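Local coordinates for STBB protein (Escherichia coli, PDB 2JD3) that probably binds the plasmid centromere parC as a ribbon-helix-helix protein and links it to ParM actin-like filaments during plasmid segregation, at residues P55-L60 with S79-W84. Residues are numbered along the deposited sequence; the frame is centred on the assembly and turned at random.
Sequences PRLPVL and SQTTGW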
# COMPACT_ATOMS: atom_id res chain seq x y z
N PRO A 55 8.46 -7.07 -4.08
CA PRO A 55 8.20 -6.19 -5.22
C PRO A 55 6.92 -6.48 -6.02
O PRO A 55 6.34 -5.56 -6.58
CB PRO A 55 9.46 -6.34 -6.06
CG PRO A 55 9.93 -7.75 -5.73
CD PRO A 55 9.73 -7.80 -4.24
N ARG A 56 6.46 -7.73 -6.05
CA ARG A 56 5.25 -8.05 -6.80
C ARG A 56 3.99 -7.43 -6.19
O ARG A 56 3.02 -7.16 -6.92
CB ARG A 56 5.02 -9.56 -6.88
CG ARG A 56 6.09 -10.36 -7.54
CD ARG A 56 6.62 -11.36 -6.54
NE ARG A 56 6.01 -12.68 -6.63
CZ ARG A 56 6.02 -13.56 -5.64
NH1 ARG A 56 6.59 -13.27 -4.48
NH2 ARG A 56 5.46 -14.75 -5.82
N LEU A 57 3.99 -7.24 -4.87
CA LEU A 57 2.83 -6.70 -4.15
C LEU A 57 2.21 -5.42 -4.70
O LEU A 57 1.02 -5.39 -4.97
CB LEU A 57 3.16 -6.48 -2.68
CG LEU A 57 2.63 -7.51 -1.68
CD1 LEU A 57 2.91 -7.02 -0.28
CD2 LEU A 57 1.14 -7.73 -1.86
N PRO A 58 3.00 -4.34 -4.87
CA PRO A 58 2.34 -3.15 -5.40
C PRO A 58 1.79 -3.29 -6.81
O PRO A 58 0.91 -2.53 -7.20
CB PRO A 58 3.40 -2.05 -5.25
CG PRO A 58 4.68 -2.79 -5.22
CD PRO A 58 4.37 -4.04 -4.43
N VAL A 59 2.28 -4.23 -7.60
CA VAL A 59 1.69 -4.38 -8.93
C VAL A 59 0.53 -5.38 -8.86
O VAL A 59 -0.37 -5.35 -9.68
CB VAL A 59 2.77 -4.75 -10.03
CG1 VAL A 59 4.12 -4.99 -9.39
CG2 VAL A 59 2.31 -5.92 -10.88
N LEU A 60 0.52 -6.23 -7.85
CA LEU A 60 -0.60 -7.17 -7.68
C LEU A 60 -1.83 -6.37 -7.21
O LEU A 60 -2.96 -6.62 -7.66
CB LEU A 60 -0.26 -8.22 -6.62
CG LEU A 60 -0.06 -9.70 -6.97
CD1 LEU A 60 0.08 -9.90 -8.45
CD2 LEU A 60 1.19 -10.19 -6.25
N SER A 79 -0.28 -12.95 1.65
CA SER A 79 0.18 -14.29 2.00
C SER A 79 0.70 -15.04 0.79
O SER A 79 1.70 -15.75 0.88
CB SER A 79 -0.94 -15.07 2.68
OG SER A 79 -2.05 -15.16 1.82
N GLN A 80 0.02 -14.87 -0.34
CA GLN A 80 0.44 -15.53 -1.57
C GLN A 80 1.78 -14.98 -2.02
O GLN A 80 2.44 -15.55 -2.86
CB GLN A 80 -0.58 -15.29 -2.68
CG GLN A 80 -1.83 -16.14 -2.58
CD GLN A 80 -1.54 -17.62 -2.79
OE1 GLN A 80 -2.41 -18.47 -2.62
NE2 GLN A 80 -0.30 -17.93 -3.16
N THR A 81 2.19 -13.89 -1.41
CA THR A 81 3.41 -13.23 -1.82
C THR A 81 4.45 -13.08 -0.71
O THR A 81 5.58 -12.68 -0.97
CB THR A 81 3.02 -11.84 -2.34
OG1 THR A 81 3.92 -11.44 -3.36
CG2 THR A 81 3.04 -10.83 -1.21
N THR A 82 4.08 -13.41 0.51
CA THR A 82 4.98 -13.26 1.65
C THR A 82 5.10 -14.53 2.48
O THR A 82 6.13 -14.79 3.08
CB THR A 82 4.47 -12.11 2.54
OG1 THR A 82 5.15 -10.91 2.19
CG2 THR A 82 4.70 -12.42 4.00
N GLY A 83 4.02 -15.29 2.50
CA GLY A 83 3.99 -16.52 3.26
C GLY A 83 3.18 -16.33 4.52
O GLY A 83 2.99 -17.28 5.27
N TRP A 84 2.70 -15.11 4.74
CA TRP A 84 1.92 -14.81 5.93
C TRP A 84 0.67 -15.68 6.07
O TRP A 84 -0.06 -15.90 5.11
CB TRP A 84 1.49 -13.34 5.94
CG TRP A 84 0.85 -12.93 7.24
CD1 TRP A 84 1.48 -12.49 8.37
CD2 TRP A 84 -0.54 -13.05 7.59
NE1 TRP A 84 0.58 -12.34 9.39
CE2 TRP A 84 -0.67 -12.68 8.94
CE3 TRP A 84 -1.68 -13.45 6.89
CZ2 TRP A 84 -1.90 -12.68 9.60
CZ3 TRP A 84 -2.91 -13.46 7.55
CH2 TRP A 84 -3.00 -13.08 8.90
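T81, near the C-terminal end of helix 71-82, reaches among R56, L57 and L60 in the N-terminal half of helix 56-64. The two helices form a helical hairpin that follows the ribbon-helix-helix portion of the chain, and this contact joins the early part of the first helix to the late part of the second; L57 and T81 bring the backbones closest, with their CA atoms 7.0 Å apart.

The apolar half is made by the methyl of T81. Its CG2 rests on the branch point of L57, 3.4 Å from CG, and both leucine methyls lie near it, CD2 at 3.7 Å from the same CG2. L57 also packs on L77, L78 and L50, so the methyl extends a buried cluster that includes helix 33-53. L60 only skims past, its CD2 4.2 Å from T81 OG1.

On the polar side the common partner is D54, whose OD1 takes a salt bridge from R56 NH1 and whose OD2 takes a weak hydrogen bond from T81 OG1. Without OG1 and CG2, as with an alanine at T81, D54 would probably lose its weak bond and L57 would probably face a gap where the methyl sat. R56 sets CG anti to its carbonyl carbon (chi1 -60°), and bends at chi2 and chi3 carry the guanidinium past the threonine. No hydrogen bond spans the two segments: T81 OG1 sits over one guanidinium face, toward its rim, 3.4 Å from R56 NH1.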